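Local coordinates for protein shikimate kinase (PDB 2PT5) that probably phosphorylates the 3-hydroxyl group of shikimate with ATP, a magnesium-dependent step on the way to chorismate and the aromatic amino acids, at residues 28-31 against 32-35; 58-61 against 62-66; 130-133 against 134-137. All blocks are in the same frame, centred on the assembly; numbering follows the deposited sequence.

Contact 1 (28-31 against 32-35)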
ATOM      1  N   PHE A  28      11.293  -3.640   7.115  1.00 34.46           N
ATOM      2  CA  PHE A  28      10.199  -3.003   6.411  1.00 32.50           C
ATOM      3  C   PHE A  28      10.680  -2.526   5.052  1.00 32.69           C
ATOM      4  O   PHE A  28      11.812  -2.056   4.900  1.00 32.81           O
ATOM      5  CB  PHE A  28       9.666  -1.803   7.191  1.00 32.12           C
ATOM      6  CG  PHE A  28       8.772  -0.916   6.376  1.00 32.62           C
ATOM      7  CD1 PHE A  28       7.516  -1.358   5.967  1.00 28.04           C
ATOM      8  CD2 PHE A  28       9.216   0.332   5.955  1.00 31.18           C
ATOM      9  CE1 PHE A  28       6.719  -0.565   5.139  1.00 31.78           C
ATOM     10  CE2 PHE A  28       8.423   1.135   5.127  1.00 34.41           C
ATOM     11  CZ  PHE A  28       7.178   0.687   4.718  1.00 31.41           C
ATOM     12  N   TYR A  29       9.813  -2.647   4.062  1.00 31.45           N
ATOM     13  CA  TYR A  29      10.134  -2.209   2.713  1.00 34.59           C
ATOM     14  C   TYR A  29       8.881  -1.638   2.068  1.00 34.39           C
ATOM     15  O   TYR A  29       7.773  -2.140   2.277  1.00 30.76           O
ATOM     16  CB  TYR A  29      10.651  -3.380   1.871  1.00 36.05           C
ATOM     17  CG  TYR A  29      12.071  -3.767   2.176  1.00 35.72           C
ATOM     18  CD1 TYR A  29      13.130  -3.001   1.702  1.00 39.49           C
ATOM     19  CD2 TYR A  29      12.360  -4.872   2.978  1.00 41.04           C
ATOM     20  CE1 TYR A  29      14.443  -3.317   2.021  1.00 45.64           C
ATOM     21  CE2 TYR A  29      13.678  -5.199   3.307  1.00 44.08           C
ATOM     22  CZ  TYR A  29      14.711  -4.412   2.824  1.00 45.39           C
ATOM     23  OH  TYR A  29      16.013  -4.695   3.150  1.00 52.02           O
ATOM     24  N   ASP A  30       9.076  -0.577   1.296  1.00 35.14           N
ATOM     25  CA  ASP A  30       7.995   0.069   0.576  1.00 35.25           C
ATOM     26  C   ASP A  30       8.303  -0.104  -0.903  1.00 31.92           C
ATOM     27  O   ASP A  30       9.356   0.321  -1.369  1.00 35.93           O
ATOM     28  CB  ASP A  30       7.930   1.554   0.906  1.00 36.83           C
ATOM     29  CG  ASP A  30       6.950   2.290   0.015  1.00 36.84           C
ATOM     30  OD1 ASP A  30       5.735   2.048   0.138  1.00 40.90           O
ATOM     31  OD2 ASP A  30       7.401   3.093  -0.823  1.00 37.59           O
ATOM     32  N   VAL A  31       7.389  -0.723  -1.640  1.00 31.26           N
ATOM     33  CA  VAL A  31       7.611  -0.972  -3.064  1.00 31.74           C
ATOM     34  C   VAL A  31       7.996   0.266  -3.868  1.00 34.90           C
ATOM     35  O   VAL A  31       9.037   0.279  -4.516  1.00 36.17           O
ATOM     36  CB  VAL A  31       6.372  -1.609  -3.715  1.00 31.59           C
ATOM     37  CG1 VAL A  31       6.607  -1.787  -5.222  1.00 20.38           C
ATOM     38  CG2 VAL A  31       6.066  -2.948  -3.035  1.00 29.79           C
ATOM     39  N   ASP A  32       7.163   1.305  -3.832  1.00 34.51           N
ATOM     40  CA  ASP A  32       7.464   2.513  -4.591  1.00 36.13           C
ATOM     41  C   ASP A  32       8.854   3.062  -4.300  1.00 36.53           C
ATOM     42  O   ASP A  32       9.569   3.468  -5.225  1.00 38.34           O
ATOM     43  CB  ASP A  32       6.407   3.585  -4.324  1.00 38.94           C
ATOM     44  CG  ASP A  32       5.122   3.356  -5.122  1.00 44.36           C
ATOM     45  OD1 ASP A  32       4.148   4.107  -4.899  1.00 46.88           O
ATOM     46  OD2 ASP A  32       5.087   2.438  -5.974  1.00 44.16           O
ATOM     47  N   GLU A  33       9.247   3.076  -3.026  1.00 33.34           N
ATOM     48  CA  GLU A  33      10.569   3.591  -2.663  1.00 35.72           C
ATOM     49  C   GLU A  33      11.663   2.691  -3.248  1.00 37.80           C
ATOM     50  O   GLU A  33      12.715   3.173  -3.666  1.00 40.48           O
ATOM     51  CB  GLU A  33      10.701   3.695  -1.134  1.00 36.30           C
ATOM     52  CG  GLU A  33      11.727   2.768  -0.511  1.00 51.71           C
ATOM     53  CD  GLU A  33      11.463   2.498   0.967  1.00 54.40           C
ATOM     54  OE1 GLU A  33      11.189   3.467   1.716  1.00 46.26           O
ATOM     55  OE2 GLU A  33      11.538   1.309   1.371  1.00 54.75           O
ATOM     56  N   GLU A  34      11.413   1.386  -3.292  1.00 35.15           N
ATOM     57  CA  GLU A  34      12.397   0.456  -3.845  1.00 34.10           C
ATOM     58  C   GLU A  34      12.438   0.580  -5.367  1.00 36.77           C
ATOM     59  O   GLU A  34      13.502   0.509  -5.979  1.00 36.26           O
ATOM     60  CB  GLU A  34      12.058  -0.983  -3.446  1.00 32.24           C
ATOM     61  CG  GLU A  34      12.182  -1.227  -1.956  1.00 34.40           C
ATOM     62  CD  GLU A  34      13.512  -0.736  -1.410  1.00 39.01           C
ATOM     63  OE1 GLU A  34      14.563  -1.204  -1.884  1.00 38.12           O
ATOM     64  OE2 GLU A  34      13.510   0.127  -0.509  1.00 44.89           O
ATOM     65  N   VAL A  35      11.274   0.776  -5.976  1.00 36.53           N
ATOM     66  CA  VAL A  35      11.202   0.917  -7.422  1.00 42.12           C
ATOM     67  C   VAL A  35      12.026   2.119  -7.865  1.00 44.18           C
ATOM     68  O   VAL A  35      12.803   2.035  -8.815  1.00 43.52           O
ATOM     69  CB  VAL A  35       9.749   1.102  -7.893  1.00 42.30           C
ATOM     70  CG1 VAL A  35       9.727   1.525  -9.364  1.00 44.89           C
ATOM     71  CG2 VAL A  35       8.975  -0.202  -7.694  1.00 38.84           C
TER
HETATM   72  O   HOH W   1      12.613   0.427   3.665  1.00 51.37           O
HETATM   73  O   HOH W   2       4.726   1.558  -2.282  1.00 34.20           O

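Contact 2 (58-61 against 62-66)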
ATOM      1  N   LEU A  58       7.078  -3.195 -13.380  1.00 51.26           N
ATOM      2  CA  LEU A  58       8.262  -3.069 -12.542  1.00 48.19           C
ATOM      3  C   LEU A  58       7.919  -3.230 -11.055  1.00 49.22           C
ATOM      4  O   LEU A  58       8.580  -3.984 -10.330  1.00 46.19           O
ATOM      5  CB  LEU A  58       8.913  -1.701 -12.762  1.00 54.54           C
ATOM      6  CG  LEU A  58      10.425  -1.560 -12.569  1.00 58.34           C
ATOM      7  CD1 LEU A  58      10.758  -0.083 -12.442  1.00 59.73           C
ATOM      8  CD2 LEU A  58      10.895  -2.312 -11.334  1.00 61.46           C
ATOM      9  N   GLU A  59       6.891  -2.521 -10.595  1.00 47.13           N
ATOM     10  CA  GLU A  59       6.522  -2.595  -9.190  1.00 47.97           C
ATOM     11  C   GLU A  59       6.059  -4.005  -8.818  1.00 47.48           C
ATOM     12  O   GLU A  59       6.248  -4.451  -7.685  1.00 39.98           O
ATOM     13  CB  GLU A  59       5.453  -1.544  -8.846  1.00 47.89           C
ATOM     14  CG  GLU A  59       4.087  -1.761  -9.471  1.00 54.91           C
ATOM     15  CD  GLU A  59       3.130  -0.605  -9.193  1.00 61.13           C
ATOM     16  OE1 GLU A  59       1.946  -0.711  -9.584  1.00 63.11           O
ATOM     17  OE2 GLU A  59       3.558   0.408  -8.590  1.00 55.17           O
ATOM     18  N   PHE A  60       5.467  -4.721  -9.769  1.00 47.23           N
ATOM     19  CA  PHE A  60       5.037  -6.074  -9.458  1.00 47.43           C
ATOM     20  C   PHE A  60       6.288  -6.949  -9.335  1.00 47.88           C
ATOM     21  O   PHE A  60       6.375  -7.809  -8.456  1.00 46.17           O
ATOM     22  CB  PHE A  60       4.103  -6.618 -10.538  1.00 47.90           C
ATOM     23  CG  PHE A  60       3.356  -7.853 -10.121  1.00 45.66           C
ATOM     24  CD1 PHE A  60       3.465  -8.349  -8.823  1.00 44.71           C
ATOM     25  CD2 PHE A  60       2.545  -8.525 -11.025  1.00 50.05           C
ATOM     26  CE1 PHE A  60       2.785  -9.492  -8.433  1.00 37.52           C
ATOM     27  CE2 PHE A  60       1.857  -9.673 -10.641  1.00 48.05           C
ATOM     28  CZ  PHE A  60       1.981 -10.155  -9.341  1.00 46.59           C
ATOM     29  N   GLU A  61       7.264  -6.714 -10.207  1.00 48.58           N
ATOM     30  CA  GLU A  61       8.517  -7.463 -10.167  1.00 50.05           C
ATOM     31  C   GLU A  61       9.186  -7.219  -8.823  1.00 47.01           C
ATOM     32  O   GLU A  61       9.653  -8.154  -8.163  1.00 43.85           O
ATOM     33  CB  GLU A  61       9.466  -7.001 -11.277  1.00 59.77           C
ATOM     34  CG  GLU A  61      10.900  -7.508 -11.097  1.00 74.07           C
ATOM     35  CD  GLU A  61      11.899  -6.864 -12.051  1.00 81.90           C
ATOM     36  OE1 GLU A  61      13.115  -7.104 -11.880  1.00 83.86           O
ATOM     37  OE2 GLU A  61      11.474  -6.125 -12.967  1.00 86.81           O
ATOM     38  N   VAL A  62       9.231  -5.951  -8.428  1.00 41.28           N
ATOM     39  CA  VAL A  62       9.847  -5.568  -7.169  1.00 39.49           C
ATOM     40  C   VAL A  62       9.126  -6.228  -6.000  1.00 39.02           C
ATOM     41  O   VAL A  62       9.755  -6.629  -5.018  1.00 35.06           O
ATOM     42  CB  VAL A  62       9.831  -4.032  -6.991  1.00 38.06           C
ATOM     43  CG1 VAL A  62      10.381  -3.658  -5.637  1.00 29.79           C
ATOM     44  CG2 VAL A  62      10.657  -3.376  -8.095  1.00 43.20           C
ATOM     45  N   LEU A  63       7.805  -6.338  -6.112  1.00 36.39           N
ATOM     46  CA  LEU A  63       7.014  -6.950  -5.060  1.00 37.40           C
ATOM     47  C   LEU A  63       7.451  -8.391  -4.874  1.00 40.10           C
ATOM     48  O   LEU A  63       7.706  -8.830  -3.748  1.00 39.33           O
ATOM     49  CB  LEU A  63       5.526  -6.913  -5.412  1.00 34.49           C
ATOM     50  CG  LEU A  63       4.605  -7.645  -4.439  1.00 36.42           C
ATOM     51  CD1 LEU A  63       4.685  -6.982  -3.064  1.00 37.38           C
ATOM     52  CD2 LEU A  63       3.164  -7.618  -4.975  1.00 41.59           C
ATOM     53  N   LYS A  64       7.534  -9.127  -5.981  1.00 39.83           N
ATOM     54  CA  LYS A  64       7.944 -10.524  -5.928  1.00 42.76           C
ATOM     55  C   LYS A  64       9.348 -10.687  -5.344  1.00 38.74           C
ATOM     56  O   LYS A  64       9.559 -11.516  -4.462  1.00 39.97           O
ATOM     57  CB  LYS A  64       7.894 -11.162  -7.319  1.00 43.97           C
ATOM     58  CG  LYS A  64       6.519 -11.199  -7.961  1.00 45.09           C
ATOM     59  CD  LYS A  64       6.418 -12.405  -8.887  1.00 51.52           C
ATOM     60  CE  LYS A  64       5.433 -12.181 -10.026  1.00 56.82           C
ATOM     61  NZ  LYS A  64       5.923 -11.135 -10.970  1.00 59.26           N
ATOM     62  N   ASP A  65      10.299  -9.894  -5.828  1.00 37.83           N
ATOM     63  CA  ASP A  65      11.675  -9.963  -5.329  1.00 38.96           C
ATOM     64  C   ASP A  65      11.734  -9.739  -3.809  1.00 39.08           C
ATOM     65  O   ASP A  65      12.431 -10.455  -3.082  1.00 37.88           O
ATOM     66  CB  ASP A  65      12.549  -8.927  -6.047  1.00 46.55           C
ATOM     67  CG  ASP A  65      12.747  -9.248  -7.524  1.00 52.74           C
ATOM     68  OD1 ASP A  65      13.502  -8.515  -8.199  1.00 54.42           O
ATOM     69  OD2 ASP A  65      12.148 -10.235  -8.010  1.00 54.89           O
ATOM     70  N   LEU A  66      11.003  -8.736  -3.335  1.00 37.88           N
ATOM     71  CA  LEU A  66      10.941  -8.425  -1.906  1.00 37.86           C
ATOM     72  C   LEU A  66      10.317  -9.595  -1.133  1.00 36.94           C
ATOM     73  O   LEU A  66      10.677  -9.865   0.021  1.00 36.92           O
ATOM     74  CB  LEU A  66      10.101  -7.155  -1.689  1.00 28.83           C
ATOM     75  CG  LEU A  66      10.765  -5.765  -1.672  1.00 35.90           C
ATOM     76  CD1 LEU A  66      11.813  -5.621  -2.755  1.00 35.74           C
ATOM     77  CD2 LEU A  66       9.681  -4.705  -1.835  1.00 31.61           C
TER

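Contact 3 (130-133 against 134-137)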
ATOM      1  N   PHE A 130     -11.499   5.969  -6.523  1.00 28.81           N
ATOM      2  CA  PHE A 130     -11.467   5.716  -5.088  1.00 27.39           C
ATOM      3  C   PHE A 130     -12.436   4.588  -4.745  1.00 30.22           C
ATOM      4  O   PHE A 130     -12.085   3.661  -4.015  1.00 32.77           O
ATOM      5  CB  PHE A 130     -11.848   6.976  -4.306  1.00 27.20           C
ATOM      6  CG  PHE A 130     -12.155   6.717  -2.856  1.00 29.32           C
ATOM      7  CD1 PHE A 130     -13.385   6.191  -2.475  1.00 31.99           C
ATOM      8  CD2 PHE A 130     -11.205   6.968  -1.873  1.00 31.73           C
ATOM      9  CE1 PHE A 130     -13.670   5.918  -1.134  1.00 34.94           C
ATOM     10  CE2 PHE A 130     -11.479   6.696  -0.531  1.00 32.96           C
ATOM     11  CZ  PHE A 130     -12.713   6.171  -0.161  1.00 33.90           C
ATOM     12  N   GLU A 131     -13.665   4.681  -5.249  1.00 26.86           N
ATOM     13  CA  GLU A 131     -14.667   3.645  -4.988  1.00 27.59           C
ATOM     14  C   GLU A 131     -14.222   2.290  -5.541  1.00 30.59           C
ATOM     15  O   GLU A 131     -14.358   1.266  -4.868  1.00 30.97           O
ATOM     16  CB  GLU A 131     -16.011   4.027  -5.631  1.00 28.05           C
ATOM     17  CG  GLU A 131     -16.569   5.352  -5.140  1.00 29.37           C
ATOM     18  CD  GLU A 131     -17.847   5.770  -5.857  1.00 35.43           C
ATOM     19  OE1 GLU A 131     -17.907   5.659  -7.098  1.00 37.86           O
ATOM     20  OE2 GLU A 131     -18.786   6.224  -5.181  1.00 32.14           O
ATOM     21  N   GLU A 132     -13.690   2.274  -6.764  1.00 28.45           N
ATOM     22  CA  GLU A 132     -13.277   1.000  -7.365  1.00 34.00           C
ATOM     23  C   GLU A 132     -12.034   0.374  -6.745  1.00 33.03           C
ATOM     24  O   GLU A 132     -11.995  -0.837  -6.527  1.00 35.23           O
ATOM     25  CB  GLU A 132     -13.080   1.151  -8.883  1.00 34.82           C
ATOM     26  CG  GLU A 132     -14.378   1.435  -9.652  1.00 35.70           C
ATOM     27  CD  GLU A 132     -15.477   0.438  -9.326  1.00 35.09           C
ATOM     28  OE1 GLU A 132     -15.203  -0.783  -9.327  1.00 39.94           O
ATOM     29  OE2 GLU A 132     -16.618   0.874  -9.067  1.00 41.32           O
ATOM     30  N   ARG A 133     -11.013   1.178  -6.468  1.00 28.99           N
ATOM     31  CA  ARG A 133      -9.816   0.625  -5.851  1.00 27.10           C
ATOM     32  C   ARG A 133     -10.178   0.094  -4.460  1.00 30.92           C
ATOM     33  O   ARG A 133      -9.703  -0.966  -4.056  1.00 31.95           O
ATOM     34  CB  ARG A 133      -8.695   1.682  -5.748  1.00 26.75           C
ATOM     35  CG  ARG A 133      -8.034   2.040  -7.088  1.00 28.49           C
ATOM     36  CD  ARG A 133      -6.760   2.883  -6.909  1.00 32.59           C
ATOM     37  NE  ARG A 133      -5.943   2.885  -8.126  1.00 29.90           N
ATOM     38  CZ  ARG A 133      -4.773   3.508  -8.258  1.00 30.38           C
ATOM     39  NH1 ARG A 133      -4.253   4.196  -7.254  1.00 26.94           N
ATOM     40  NH2 ARG A 133      -4.119   3.444  -9.399  1.00 31.78           N
ATOM     41  N   ARG A 134     -11.035   0.819  -3.737  1.00 26.84           N
ATOM     42  CA  ARG A 134     -11.430   0.396  -2.393  1.00 30.44           C
ATOM     43  C   ARG A 134     -12.118  -0.979  -2.384  1.00 29.65           C
ATOM     44  O   ARG A 134     -12.035  -1.723  -1.404  1.00 30.64           O
ATOM     45  CB  ARG A 134     -12.350   1.449  -1.751  1.00 32.59           C
ATOM     46  CG  ARG A 134     -12.693   1.155  -0.299  1.00 31.95           C
ATOM     47  CD  ARG A 134     -13.199   2.393   0.454  1.00 35.67           C
ATOM     48  NE  ARG A 134     -13.453   2.076   1.858  1.00 39.42           N
ATOM     49  CZ  ARG A 134     -14.515   1.402   2.307  1.00 52.02           C
ATOM     50  NH1 ARG A 134     -15.454   0.975   1.465  1.00 52.97           N
ATOM     51  NH2 ARG A 134     -14.621   1.108   3.599  1.00 47.49           N
ATOM     52  N   LYS A 135     -12.800  -1.311  -3.474  1.00 29.71           N
ATOM     53  CA  LYS A 135     -13.483  -2.599  -3.593  1.00 29.82           C
ATOM     54  C   LYS A 135     -12.437  -3.713  -3.634  1.00 29.90           C
ATOM     55  O   LYS A 135     -12.651  -4.811  -3.112  1.00 30.01           O
ATOM     56  CB  LYS A 135     -14.332  -2.639  -4.873  1.00 27.81           C
ATOM     57  CG  LYS A 135     -15.617  -1.827  -4.793  1.00 34.78           C
ATOM     58  CD  LYS A 135     -16.368  -1.797  -6.134  1.00 34.93           C
ATOM     59  CE  LYS A 135     -17.590  -0.887  -6.052  1.00 32.04           C
ATOM     60  NZ  LYS A 135     -18.179  -0.555  -7.393  1.00 36.98           N
ATOM     61  N   ILE A 136     -11.304  -3.426  -4.263  1.00 27.71           N
ATOM     62  CA  ILE A 136     -10.236  -4.406  -4.344  1.00 31.73           C
ATOM     63  C   ILE A 136      -9.544  -4.468  -2.973  1.00 34.69           C
ATOM     64  O   ILE A 136      -9.339  -5.548  -2.423  1.00 35.33           O
ATOM     65  CB  ILE A 136      -9.211  -4.027  -5.432  1.00 34.54           C
ATOM     66  CG1 ILE A 136      -9.922  -3.849  -6.786  1.00 33.83           C
ATOM     67  CG2 ILE A 136      -8.132  -5.097  -5.521  1.00 30.95           C
ATOM     68  CD1 ILE A 136     -10.698  -5.075  -7.255  1.00 31.07           C
ATOM     69  N   TYR A 137      -9.203  -3.311  -2.415  1.00 35.20           N
ATOM     70  CA  TYR A 137      -8.552  -3.280  -1.106  1.00 35.14           C
ATOM     71  C   TYR A 137      -9.329  -4.125  -0.102  1.00 36.10           C
ATOM     72  O   TYR A 137      -8.739  -4.882   0.674  1.00 36.50           O
ATOM     73  CB  TYR A 137      -8.460  -1.849  -0.561  1.00 28.21           C
ATOM     74  CG  TYR A 137      -7.581  -0.896  -1.338  1.00 26.75           C
ATOM     75  CD1 TYR A 137      -6.444  -1.343  -2.005  1.00 25.98           C
ATOM     76  CD2 TYR A 137      -7.877   0.469  -1.381  1.00 27.99           C
ATOM     77  CE1 TYR A 137      -5.623  -0.455  -2.704  1.00 25.28           C
ATOM     78  CE2 TYR A 137      -7.067   1.365  -2.074  1.00 28.93           C
ATOM     79  CZ  TYR A 137      -5.941   0.894  -2.734  1.00 25.93           C
ATOM     80  OH  TYR A 137      -5.159   1.767  -3.457  1.00 31.90           O
TER
HETATM   81  O   HOH W   3      -4.650   4.800  -4.705  1.00 44.40           O

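Contact 1 (28-31 against 32-35)
Asp30 and Glu33 form a capping box where edge strand 28-30 of the parallel sheet runs into helix 31-39. Asp30 is the N-cap. Its CG stands anti to the backbone N (chi1 171°), which brings the carboxylate round to the first turn of the helix. There OD2 of Asp30 accepts from Glu33 N at 2.9 Å, on the anti side. The return bond runs from Asp30 N to Glu33 OE2, at 3.1 Å, and reaches the oxygen from above its carboxylate plane. A water bound to Phe28 O also donates to Glu33 OE2, 2.7 Å away. With an alanine in place of Glu33 the return bond goes, and Asp30 N would probably lose this acceptor and the water one of its two, leaving half of the box. Asp30 OD1 has other partners, Ser75 OG and a second water that accepts from Asp32 N. Next along the helix, Glu34 N donates to Asp30 O at 3.0 Å. The Glu34 carboxylate reaches back to the rim of the Tyr29 ring, with OE2 3.8 Å from Tyr29 CD1, and is paired with Lys37. On the buried side Val31 CG1 meets Val35 CG2 at 3.8 Å. Asp32, in the first turn, is predicted to bind the substrate. The sequence Asp30-Val31-Asp32 is the Asp-Val-Asp motif of shikimate kinases, at a strand-to-helix junction of the P-loop kinase fold.

Contact 2 (58-61 against 62-66)
Leu58 O accepts from Val62 N at 2.8 Å, the shortest polar bond here, and the N-H points at it nearly straight (163°). It is one rung of the ladder of i to i+4 bonds in helix 52-66. Leu63 N to Glu59 O, Lys64 N to Phe60 O and Asp65 N to Glu61 O continue it. Most of the side-chain pairs keep this spacing; Phe60 and Leu63 are three apart. Lys64 folds back over Phe60. Its chain runs out fairly straight and then turns at the last torsion (chi4 67°), which sets NZ above one face of the ring. NZ lies 4.1 Å from the centroid of the Phe60 ring and only 3° off the ring normal, a cation-pi contact. The CE methylene of Lys64 lies over the same ring, 4.1 Å from Phe60 CZ, and adds a CH-pi contact. Leu63 CD2 also meets this ring, 3.9 Å from Phe60 CD1. On another flank Leu58 CD2 presses on Val62 CG2 at 3.4 Å, tighter than usual for two methyl groups. The acidic pair Glu61 and Asp65 comes close, with OE1 of Glu61 4.0 Å from OD1 of Asp65. Arg38, from outside these residues, reaches both. It makes a salt bridge with Glu61 and a long, weak ion pair with Asp65, and probably eases their repulsion. The helix packs among several neighbours. Leu58 and Val62 meet Val35 of helix 31-39. Phe60 and Lys64 touch helix 84-91, Leu66 rests on Ile74 of strand 72-75, and Leu63 meets both that helix and that strand.

Contact 3 (130-133 against 134-137)
Glu132 bends at its second torsion (chi2 -52°), while Lys135 stays extended, and the two chains come to lie alongside each other on the outer side of helix 127-137. Lys135 NZ donates to Glu132 OE2 at 2.7 Å in a salt bridge on the syn side of the carboxylate. Lys135 CD runs past Glu132 OE1 at 3.5 Å. One turn apart, Phe130 and Arg134 also run side by side. Arg134 CD touches Phe130 CZ at 3.9 Å, and ring and guanidinium planes differ by only 9°. The guanidinium itself is paired with Asp100. Phe130 joins an aromatic cluster in which it stacks on Phe8 and meets Phe103 edge to face. The helix belongs to the P-loop kinase fold, and Arg133 on it is predicted to bind shikimate. Arg133 reaches out next to Tyr137, with CD 4.0 Å from Tyr137 OH. A water accepts from Arg133 NH1 at 2.6 Å and makes a weak bond to that hydroxyl, whose stronger partner is Gly78 O. The backbone oxygen of Arg133 sits over one face of the Tyr137 ring, 3.4 Å from its CG, and also accepts from Tyr137 N at 2.9 Å.

How the contacts relate
The three contacts follow one another along the chain, and none nests in or crosses another. Each closes only a short local turn. Contact 1 comes first, where edge strand 28-30 passes into helix 31-39. Contact 2 follows in helix 52-66, which packs against that helix. Val31 CG1 lies 3.6 Å from Glu59 O, and Asp32 OD2 and Glu59 OE2 are like charges 3.6 Å apart. Contacts 1 and 2 thus join the edge strand and two helices on one side of the chain's centre. Contact 3, in helix 127-137, touches neither. It lies on the side opposite contact 1, their centres about 22 Å apart, and each of these two holds one predicted substrate residue.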